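Local coordinates for SAM-dependent O-methyltransferase (PDB 2HNK), which probably transfers methyl groups from S-adenosylmethionine to a substrate oxygen, and is captured here with the demethylated cofactor product S-adenosyl-L-homocysteine, at residues K29-T34 and N41-P46; V127-K132 and Y164-K169; D185-D190 and P196-I201. All coordinates share one frame; numbering follows the deposited sequence.

Contact 1: residues K29-T34 and N41-P46; sequences KLRKET and NMQISP. With SAH (S-adenosyl-L-homocysteine), chain O.
The guanidinium of Arg31 lies with one face on the ring of Pro46, whose CG stands 3.6 Å above the guanidinium plane, over its centre. Arg31 CZ to Pro46 CG is 3.7 Å. A bend at chi3 (-76°) turns the head of the arginine over the proline after the chain has left helix 25-35. The charge itself is paired elsewhere: Arg31 NE makes a salt bridge to Glu23, while the proline meets the flat face of the group through carbon.

Nearer the helix, Gln43 reaches between Arg31 and Thr34 and has the largest area buried in the contact, 87 Å². Its amide meets the arginine stem crosswise, Gln43 NE2 lying 3.2 Å from Arg31 CG, with the amide and guanidinium planes 32° apart. On the other flank Gln43 CG packs on Thr34 CG2 at 3.7 Å. The hydroxyl of Thr34 is turned back to its own helix, Thr34 OG1 donating to Leu30 O at 2.9 Å, and it also bonds to Thr71. Leu30 O thus takes the Thr34 hydroxyl and Thr34 N from opposite faces of its carbonyl plane.

At its root Gln43 borders the cofactor pocket: Gln43 CB is 3.3 Å from the carboxylate O of S-adenosyl-L-homocysteine, beside pocket residues Met42 and Ile44. Helix and pocket loop are therefore joined by shape, since the polar ends of Arg31 and Thr34 have their partners elsewhere and the ligand carboxylate is met here by carbon.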
loop_
_atom_site.group_PDB
_atom_site.type_symbol
_atom_site.label_atom_id
_atom_site.label_comp_id
_atom_site.label_asym_id
_atom_site.label_seq_id
_atom_site.Cartn_x
_atom_site.Cartn_y
_atom_site.Cartn_z
ATOM N N LYS C 29 11.907 -20.328 -7.908
ATOM C CA LYS C 29 13.252 -20.820 -8.206
ATOM C C LYS C 29 14.316 -19.910 -7.581
ATOM O O LYS C 29 15.228 -20.395 -6.907
ATOM C CB LYS C 29 13.420 -20.924 -9.730
ATOM C CG LYS C 29 14.671 -21.603 -10.256
ATOM C CD LYS C 29 14.609 -21.624 -11.790
ATOM C CE LYS C 29 15.792 -22.322 -12.419
ATOM N NZ LYS C 29 16.972 -21.433 -12.524
ATOM N N LEU C 30 14.178 -18.600 -7.799
ATOM C CA LEU C 30 15.092 -17.607 -7.228
ATOM C C LEU C 30 15.141 -17.643 -5.694
ATOM O O LEU C 30 16.218 -17.554 -5.108
ATOM C CB LEU C 30 14.770 -16.188 -7.731
ATOM C CG LEU C 30 15.482 -14.987 -7.072
ATOM C CD1 LEU C 30 17.026 -15.104 -7.078
ATOM C CD2 LEU C 30 15.053 -13.675 -7.690
ATOM N N ARG C 31 13.981 -17.771 -5.057
ATOM C CA ARG C 31 13.909 -17.819 -3.597
ATOM C C ARG C 31 14.652 -19.039 -3.048
ATOM O O ARG C 31 15.407 -18.927 -2.080
ATOM C CB ARG C 31 12.454 -17.790 -3.112
ATOM C CG ARG C 31 11.710 -16.509 -3.467
ATOM C CD ARG C 31 10.518 -16.243 -2.549
ATOM N NE ARG C 31 9.363 -17.086 -2.851
ATOM C CZ ARG C 31 8.894 -18.044 -2.054
ATOM N NH1 ARG C 31 9.473 -18.284 -0.887
ATOM N NH2 ARG C 31 7.836 -18.760 -2.423
ATOM N N LYS C 32 14.440 -20.190 -3.684
ATOM C CA LYS C 32 15.156 -21.421 -3.336
ATOM C C LYS C 32 16.669 -21.253 -3.510
ATOM O O LYS C 32 17.439 -21.624 -2.621
ATOM C CB LYS C 32 14.649 -22.611 -4.154
ATOM C CG LYS C 32 13.248 -23.062 -3.793
ATOM C CD LYS C 32 12.812 -24.259 -4.635
ATOM C CE LYS C 32 11.414 -24.724 -4.233
ATOM N NZ LYS C 32 10.791 -25.650 -5.234
ATOM N N GLU C 33 17.083 -20.678 -4.642
ATOM C CA GLU C 33 18.500 -20.427 -4.903
ATOM C C GLU C 33 19.111 -19.498 -3.852
ATOM O O GLU C 33 20.205 -19.756 -3.356
ATOM C CB GLU C 33 18.720 -19.866 -6.312
ATOM C CG GLU C 33 20.190 -19.812 -6.708
ATOM C CD GLU C 33 20.430 -19.383 -8.141
ATOM O OE1 GLU C 33 19.565 -19.603 -9.016
ATOM O OE2 GLU C 33 21.515 -18.834 -8.401
ATOM N N THR C 34 18.392 -18.427 -3.519
ATOM C CA THR C 34 18.821 -17.468 -2.503
ATOM C C THR C 34 18.890 -18.107 -1.112
ATOM O O THR C 34 19.773 -17.771 -0.325
ATOM C CB THR C 34 17.895 -16.217 -2.480
ATOM O OG1 THR C 34 17.860 -15.628 -3.783
ATOM C CG2 THR C 34 18.390 -15.174 -1.483
ATOM N N ASN C 41 18.137 -14.628 4.241
ATOM C CA ASN C 41 17.085 -13.842 4.887
ATOM C C ASN C 41 17.111 -12.357 4.499
ATOM O O ASN C 41 16.263 -11.570 4.929
ATOM C CB ASN C 41 17.154 -14.014 6.406
ATOM C CG ASN C 41 15.924 -13.481 7.106
ATOM O OD1 ASN C 41 14.802 -13.606 6.606
ATOM N ND2 ASN C 41 16.127 -12.871 8.270
ATOM N N MET C 42 18.086 -11.992 3.671
ATOM C CA MET C 42 18.207 -10.639 3.147
ATOM C C MET C 42 17.156 -10.351 2.069
ATOM O O MET C 42 16.923 -9.190 1.718
ATOM C CB MET C 42 19.617 -10.412 2.599
ATOM C CG MET C 42 20.030 -8.961 2.551
ATOM S SD MET C 42 21.786 -8.681 2.831
ATOM C CE MET C 42 22.538 -9.235 1.312
ATOM N N GLN C 43 16.517 -11.399 1.552
ATOM C CA GLN C 43 15.497 -11.204 0.526
ATOM C C GLN C 43 14.055 -11.209 1.057
ATOM O O GLN C 43 13.712 -11.899 2.038
ATOM C CB GLN C 43 15.660 -12.184 -0.643
ATOM C CG GLN C 43 15.199 -13.599 -0.368
ATOM C CD GLN C 43 14.519 -14.227 -1.565
ATOM O OE1 GLN C 43 14.935 -14.046 -2.720
ATOM N NE2 GLN C 43 13.462 -14.971 -1.296
ATOM N N ILE C 44 13.225 -10.435 0.363
ATOM C CA ILE C 44 11.834 -10.214 0.721
ATOM C C ILE C 44 10.982 -11.483 0.596
ATOM O O ILE C 44 11.381 -12.458 -0.053
ATOM C CB ILE C 44 11.243 -9.033 -0.106
ATOM C CG1 ILE C 44 11.079 -9.406 -1.578
ATOM C CG2 ILE C 44 12.141 -7.785 0.013
ATOM C CD1 ILE C 44 10.357 -8.361 -2.380
ATOM N N SER C 45 9.827 -11.476 1.258
ATOM C CA SER C 45 8.805 -12.503 1.072
ATOM C C SER C 45 8.095 -12.296 -0.275
ATOM O O SER C 45 8.119 -11.185 -0.823
ATOM C CB SER C 45 7.788 -12.425 2.212
ATOM O OG SER C 45 7.371 -11.085 2.428
ATOM N N PRO C 46 7.485 -13.361 -0.828
ATOM C CA PRO C 46 6.650 -13.197 -2.022
ATOM C C PRO C 46 5.407 -12.317 -1.791
ATOM O O PRO C 46 4.950 -11.654 -2.715
ATOM C CB PRO C 46 6.259 -14.633 -2.390
ATOM C CG PRO C 46 6.500 -15.431 -1.178
ATOM C CD PRO C 46 7.584 -14.771 -0.413
HETATM N N SAH O . 16.099 -5.939 -2.654
HETATM C CA SAH O . 16.782 -7.243 -2.392
HETATM C CB SAH O . 17.402 -7.241 -0.995
HETATM C CG SAH O . 18.515 -6.207 -0.805
HETATM S SD SAH O . 19.755 -6.840 0.344
HETATM C C SAH O . 15.878 -8.470 -2.600
HETATM O O SAH O . 16.335 -9.616 -2.538
HETATM O OXT SAH O . 14.677 -8.353 -2.837
HETATM C "C5'" SAH O . 20.820 -5.377 0.242
HETATM C "C4'" SAH O . 21.734 -5.316 -0.978
HETATM O "O4'" SAH O . 22.298 -4.022 -1.050
HETATM C "C3'" SAH O . 22.891 -6.299 -0.907
HETATM O "O3'" SAH O . 22.905 -7.059 -2.092
HETATM C "C2'" SAH O . 24.154 -5.464 -0.834
HETATM O "O2'" SAH O . 25.154 -5.997 -1.677
HETATM C "C1'" SAH O . 23.683 -4.100 -1.329
HETATM N N9 SAH O . 24.421 -2.960 -0.739
HETATM C C8 SAH O . 25.044 -2.876 0.487
HETATM N N7 SAH O . 25.607 -1.648 0.606
HETATM C C5 SAH O . 25.349 -0.942 -0.522
HETATM C C6 SAH O . 25.678 0.348 -0.939
HETATM N N6 SAH O . 26.387 1.157 -0.161
HETATM N N1 SAH O . 25.267 0.792 -2.182
HETATM C C2 SAH O . 24.526 -0.031 -3.011
HETATM N N3 SAH O . 24.202 -1.309 -2.595
HETATM C C4 SAH O . 24.608 -1.759 -1.376
#

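Contact 2: residues V127-K132 and Y164-K169; sequences VLIDSK and YPLILK
Ile129 and Leu166 bring together helix 121-130 and helix 160-170 of the Rossmann-like methyltransferase fold. Leu128 touches Ile65 and Ile167 touches Ile67, two residues apart on strand 63-67, which is consistent with both helices covering the same face of the central sheet. The contact is small, 138 Å² over both sides, and lies toward the surface.

Ile129 contributes more than half of that area, 78 Å², and its two branches divide the work. With chi1 at -69°, CG1 sits beside the backbone N and carries CD1 across to Leu166, while CG2 is left to meet Lys169. The closest approach is Ile129 CD1 to Leu166 CD2, 3.8 Å, between side chains crossing at about a right angle. The same methyl, Ile129 CD1, rides 4.0 Å from Leu166 O, so it rests against the helix backbone as well as the leucine branch. Leu166 is further bedded on Leu122, Leu125 and Gln126 from the preceding part of helix 121-130, so the Ile129 contact continues a line of Leu166 neighbours along that helix.

Lys169, one turn on from Leu166, has 32 Å² buried by way of its aliphatic stem. Its CB faces the other helix, but the chain then leads the amine away, and Ile129 CG2 meets the lysine at CG, 4.2 Å off.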
loop_
_atom_site.group_PDB
_atom_site.type_symbol
_atom_site.label_atom_id
_atom_site.label_comp_id
_atom_site.label_asym_id
_atom_site.label_seq_id
_atom_site.Cartn_x
_atom_site.Cartn_y
_atom_site.Cartn_z
ATOM N N VAL C 127 25.792 11.353 -8.789
ATOM C CA VAL C 127 26.104 11.524 -10.210
ATOM C C VAL C 127 24.834 11.752 -11.043
ATOM O O VAL C 127 24.823 12.547 -11.990
ATOM C CB VAL C 127 26.895 10.311 -10.748
ATOM C CG1 VAL C 127 27.039 10.374 -12.260
ATOM C CG2 VAL C 127 28.257 10.236 -10.083
ATOM N N LEU C 128 23.765 11.056 -10.666
ATOM C CA LEU C 128 22.464 11.163 -11.322
ATOM C C LEU C 128 21.823 12.531 -11.054
ATOM O O LEU C 128 21.241 13.148 -11.958
ATOM C CB LEU C 128 21.560 10.025 -10.829
ATOM C CG LEU C 128 20.589 9.347 -11.787
ATOM C CD1 LEU C 128 21.278 8.863 -13.053
ATOM C CD2 LEU C 128 19.923 8.184 -11.079
ATOM N N ILE C 129 21.940 13.008 -9.816
ATOM C CA ILE C 129 21.475 14.348 -9.472
ATOM C C ILE C 129 22.224 15.428 -10.279
ATOM O O ILE C 129 21.598 16.321 -10.866
ATOM C CB ILE C 129 21.587 14.623 -7.954
ATOM C CG1 ILE C 129 20.579 13.771 -7.182
ATOM C CG2 ILE C 129 21.360 16.107 -7.649
ATOM C CD1 ILE C 129 20.875 13.634 -5.699
ATOM N N ASP C 130 23.552 15.326 -10.323
ATOM C CA ASP C 130 24.400 16.358 -10.931
ATOM C C ASP C 130 24.507 16.286 -12.455
ATOM O O ASP C 130 24.943 17.247 -13.088
ATOM C CB ASP C 130 25.808 16.309 -10.329
ATOM C CG ASP C 130 25.817 16.553 -8.840
ATOM O OD1 ASP C 130 24.965 17.321 -8.345
ATOM O OD2 ASP C 130 26.687 15.971 -8.157
ATOM N N SER C 131 24.129 15.147 -13.035
ATOM C CA SER C 131 24.199 14.934 -14.481
ATOM C C SER C 131 23.424 15.986 -15.269
ATOM O O SER C 131 22.289 16.318 -14.914
ATOM C CB SER C 131 23.682 13.539 -14.839
ATOM O OG SER C 131 24.660 12.547 -14.572
ATOM N N LYS C 132 24.050 16.511 -16.323
ATOM C CA LYS C 132 23.402 17.467 -17.230
ATOM C C LYS C 132 22.848 16.749 -18.456
ATOM O O LYS C 132 21.845 17.168 -19.038
ATOM C CB LYS C 132 24.384 18.564 -17.665
ATOM C CG LYS C 132 24.952 19.396 -16.521
ATOM C CD LYS C 132 23.849 19.976 -15.647
ATOM C CE LYS C 132 24.422 20.442 -14.322
ATOM N NZ LYS C 132 23.356 20.816 -13.357
ATOM N N TYR C 164 18.213 9.344 2.221
ATOM C CA TYR C 164 16.965 10.103 2.281
ATOM C C TYR C 164 16.954 11.439 1.508
ATOM O O TYR C 164 16.126 11.612 0.608
ATOM C CB TYR C 164 16.508 10.268 3.735
ATOM C CG TYR C 164 15.162 10.931 3.873
ATOM C CD1 TYR C 164 13.999 10.289 3.441
ATOM C CD2 TYR C 164 15.045 12.204 4.438
ATOM C CE1 TYR C 164 12.749 10.911 3.562
ATOM C CE2 TYR C 164 13.804 12.825 4.566
ATOM C CZ TYR C 164 12.663 12.174 4.120
ATOM O OH TYR C 164 11.435 12.781 4.248
ATOM N N PRO C 165 17.864 12.383 1.840
ATOM C CA PRO C 165 17.854 13.656 1.075
ATOM C C PRO C 165 18.069 13.494 -0.429
ATOM O O PRO C 165 17.463 14.225 -1.202
ATOM C CB PRO C 165 18.988 14.476 1.717
ATOM C CG PRO C 165 19.832 13.463 2.464
ATOM C CD PRO C 165 18.889 12.390 2.906
ATOM N N LEU C 166 18.894 12.531 -0.834
ATOM C CA LEU C 166 19.134 12.230 -2.253
ATOM C C LEU C 166 17.903 11.647 -2.970
ATOM O O LEU C 166 17.632 11.971 -4.145
ATOM C CB LEU C 166 20.326 11.272 -2.410
ATOM C CG LEU C 166 21.691 11.562 -1.754
ATOM C CD1 LEU C 166 22.658 10.392 -1.997
ATOM C CD2 LEU C 166 22.320 12.869 -2.239
ATOM N N ILE C 167 17.180 10.776 -2.268
ATOM C CA ILE C 167 15.919 10.206 -2.759
ATOM C C ILE C 167 14.906 11.316 -2.982
ATOM O O ILE C 167 14.239 11.367 -4.008
ATOM C CB ILE C 167 15.344 9.170 -1.749
ATOM C CG1 ILE C 167 16.229 7.909 -1.721
ATOM C CG2 ILE C 167 13.876 8.838 -2.060
ATOM C CD1 ILE C 167 16.086 7.077 -0.468
ATOM N N LEU C 168 14.823 12.217 -2.008
ATOM C CA LEU C 168 13.835 13.278 -1.999
ATOM C C LEU C 168 14.087 14.281 -3.125
ATOM O O LEU C 168 13.147 14.853 -3.678
ATOM C CB LEU C 168 13.877 13.979 -0.643
ATOM C CG LEU C 168 12.568 14.153 0.116
ATOM C CD1 LEU C 168 11.790 12.842 0.194
ATOM C CD2 LEU C 168 12.872 14.701 1.511
ATOM N N LYS C 169 15.364 14.484 -3.449
ATOM C CA LYS C 169 15.786 15.356 -4.536
ATOM C C LYS C 169 15.511 14.709 -5.902
ATOM O O LYS C 169 15.064 15.382 -6.841
ATOM C CB LYS C 169 17.269 15.721 -4.364
ATOM C CG LYS C 169 17.825 16.663 -5.442
ATOM C CD LYS C 169 18.455 17.916 -4.826
ATOM C CE LYS C 169 17.390 18.900 -4.344
ATOM N NZ LYS C 169 17.916 19.876 -3.331
#

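Contact 3: residues D185-D190 and P196-I201; sequences DGSVAD and PSTVGI
Ser187 O, which Thr198 CG2 approaches across the contact, accepts the Asp190 N-H at 3.0 Å (Asp190 N to Ser187 O), a bond no longer than any other within these segments. The three-residue step from acceptor to donor is that of a 3-10 turn, here in the loop that follows strand 175-180 of the Rossmann-like fold. Together with Ala189 N to Gly186 O, at 3.3 Å, it winds residues 187-189 into a compact turn set beside the first turns of helix 196-210.

Thr198 gives the helix side of the meeting and has the largest buried area, 58 Å². Its methyl lies anti to the backbone N, which aims it at the turn: Thr198 CG2 is 3.4 Å from Ser187 OG and 3.8 Å from Ser187 O, so one methyl covers two oxygens of the same serine. The two hydroxyls stay 3.6 Å apart, Ser187 OG to Thr198 OG1, and are engaged elsewhere, Ser187 with Trp184 O and Thr198 with Glu195 OE1. Trp184 also packs on Thr198 and Ile201, and its NE1 bonds to Ser197 OG, tying the loop just before the turn to the first turn of the helix.

A further polar tie, Val188 O to Arg202 NE, joins turn and helix just beyond the contact, while Tyr15 of the second subunit packs on Val188 and Ala189 and so places the turn at the dimer interface.

The apolar part is a single methyl pair one helical turn beyond Thr198. Val188 and Ile201 cross at about a right angle; chi1 of -62° sends Ile201 CG2 anti to its own N, and there it meets Val188 CG1 at 3.8 Å.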
loop_
_atom_site.group_PDB
_atom_site.type_symbol
_atom_site.label_atom_id
_atom_site.label_comp_id
_atom_site.label_asym_id
_atom_site.label_seq_id
_atom_site.Cartn_x
_atom_site.Cartn_y
_atom_site.Cartn_z
ATOM N N ASP C 185 13.679 -6.070 12.846
ATOM C CA ASP C 185 13.335 -7.173 13.752
ATOM C C ASP C 185 12.873 -6.686 15.127
ATOM O O ASP C 185 13.042 -7.367 16.137
ATOM C CB ASP C 185 14.504 -8.159 13.859
ATOM C CG ASP C 185 14.061 -9.562 14.232
ATOM O OD1 ASP C 185 12.947 -9.987 13.856
ATOM O OD2 ASP C 185 14.841 -10.247 14.905
ATOM N N GLY C 186 12.295 -5.490 15.156
ATOM C CA GLY C 186 11.846 -4.901 16.403
ATOM C C GLY C 186 12.901 -4.183 17.237
ATOM O O GLY C 186 12.558 -3.598 18.253
ATOM N N SER C 187 14.168 -4.218 16.812
ATOM C CA SER C 187 15.274 -3.605 17.583
ATOM C C SER C 187 15.187 -2.079 17.688
ATOM O O SER C 187 15.732 -1.489 18.622
ATOM C CB SER C 187 16.634 -4.001 17.013
ATOM O OG SER C 187 16.817 -3.441 15.729
ATOM N N VAL C 188 14.498 -1.458 16.727
ATOM C CA VAL C 188 14.279 -0.005 16.710
ATOM C C VAL C 188 13.563 0.512 17.963
ATOM O O VAL C 188 13.790 1.642 18.391
ATOM C CB VAL C 188 13.510 0.461 15.439
ATOM C CG1 VAL C 188 14.315 0.151 14.184
ATOM C CG2 VAL C 188 12.106 -0.159 15.366
ATOM N N ALA C 189 12.716 -0.328 18.550
ATOM C CA ALA C 189 11.964 0.042 19.743
ATOM C C ALA C 189 12.726 -0.236 21.061
ATOM O O ALA C 189 12.253 0.124 22.138
ATOM C CB ALA C 189 10.599 -0.649 19.736
ATOM N N ASP C 190 13.902 -0.858 20.964
ATOM C CA ASP C 190 14.683 -1.264 22.129
ATOM C C ASP C 190 15.989 -0.474 22.191
ATOM O O ASP C 190 16.926 -0.767 21.448
ATOM C CB ASP C 190 14.972 -2.767 22.043
ATOM C CG ASP C 190 15.622 -3.332 23.302
ATOM O OD1 ASP C 190 16.094 -2.569 24.175
ATOM O OD2 ASP C 190 15.667 -4.567 23.415
ATOM N N PRO C 196 25.181 0.243 14.504
ATOM C CA PRO C 196 25.123 1.254 13.436
ATOM C C PRO C 196 23.916 1.135 12.491
ATOM O O PRO C 196 23.410 2.153 12.019
ATOM C CB PRO C 196 26.430 1.028 12.669
ATOM C CG PRO C 196 27.368 0.493 13.707
ATOM C CD PRO C 196 26.503 -0.415 14.552
ATOM N N SER C 197 23.458 -0.089 12.230
ATOM C CA SER C 197 22.313 -0.319 11.330
ATOM C C SER C 197 21.021 0.142 11.999
ATOM O O SER C 197 20.239 0.905 11.414
ATOM C CB SER C 197 22.219 -1.797 10.934
ATOM O OG SER C 197 22.139 -2.611 12.086
ATOM N N THR C 198 20.842 -0.299 13.247
ATOM C CA THR C 198 19.698 0.076 14.070
ATOM C C THR C 198 19.617 1.579 14.261
ATOM O O THR C 198 18.518 2.150 14.220
ATOM C CB THR C 198 19.744 -0.600 15.454
ATOM O OG1 THR C 198 20.074 -1.984 15.305
ATOM C CG2 THR C 198 18.399 -0.464 16.177
ATOM N N VAL C 199 20.772 2.218 14.471
ATOM C CA VAL C 199 20.821 3.676 14.615
ATOM C C VAL C 199 20.391 4.364 13.306
ATOM O O VAL C 199 19.537 5.245 13.320
ATOM C CB VAL C 199 22.213 4.175 15.141
ATOM C CG1 VAL C 199 22.314 5.706 15.120
ATOM C CG2 VAL C 199 22.476 3.652 16.568
ATOM N N GLY C 200 20.961 3.938 12.181
ATOM C CA GLY C 200 20.601 4.481 10.863
ATOM C C GLY C 200 19.106 4.439 10.580
ATOM O O GLY C 200 18.511 5.446 10.212
ATOM N N ILE C 201 18.494 3.277 10.792
ATOM C CA ILE C 201 17.044 3.103 10.620
ATOM C C ILE C 201 16.198 3.992 11.553
ATOM O O ILE C 201 15.262 4.645 11.088
ATOM C CB ILE C 201 16.644 1.602 10.715
ATOM C CG1 ILE C 201 17.320 0.821 9.590
ATOM C CG2 ILE C 201 15.110 1.429 10.674
ATOM C CD1 ILE C 201 17.270 -0.674 9.748
#

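In the fold
Read from the N terminus, the contacts follow in series, none nested in or crossing another. Contact 1 closes a short loop between helix 25-35 and the start of helix 46-59, beside the cofactor. Contact 2 spans a much longer excursion, bringing helix 121-130 to helix 160-170 after the chain has passed through strand 148-153. Contact 3 closes another short loop, from the turn that follows strand 175-180 to the start of helix 196-210, at the subunit interface. Contacts 1 and 2 lie on opposite sides of the chain's centre, their centres about 30 Å apart. Contact 3 comes nearest to contact 1, with about 7 Å between nearest atoms, yet no two contacts touch.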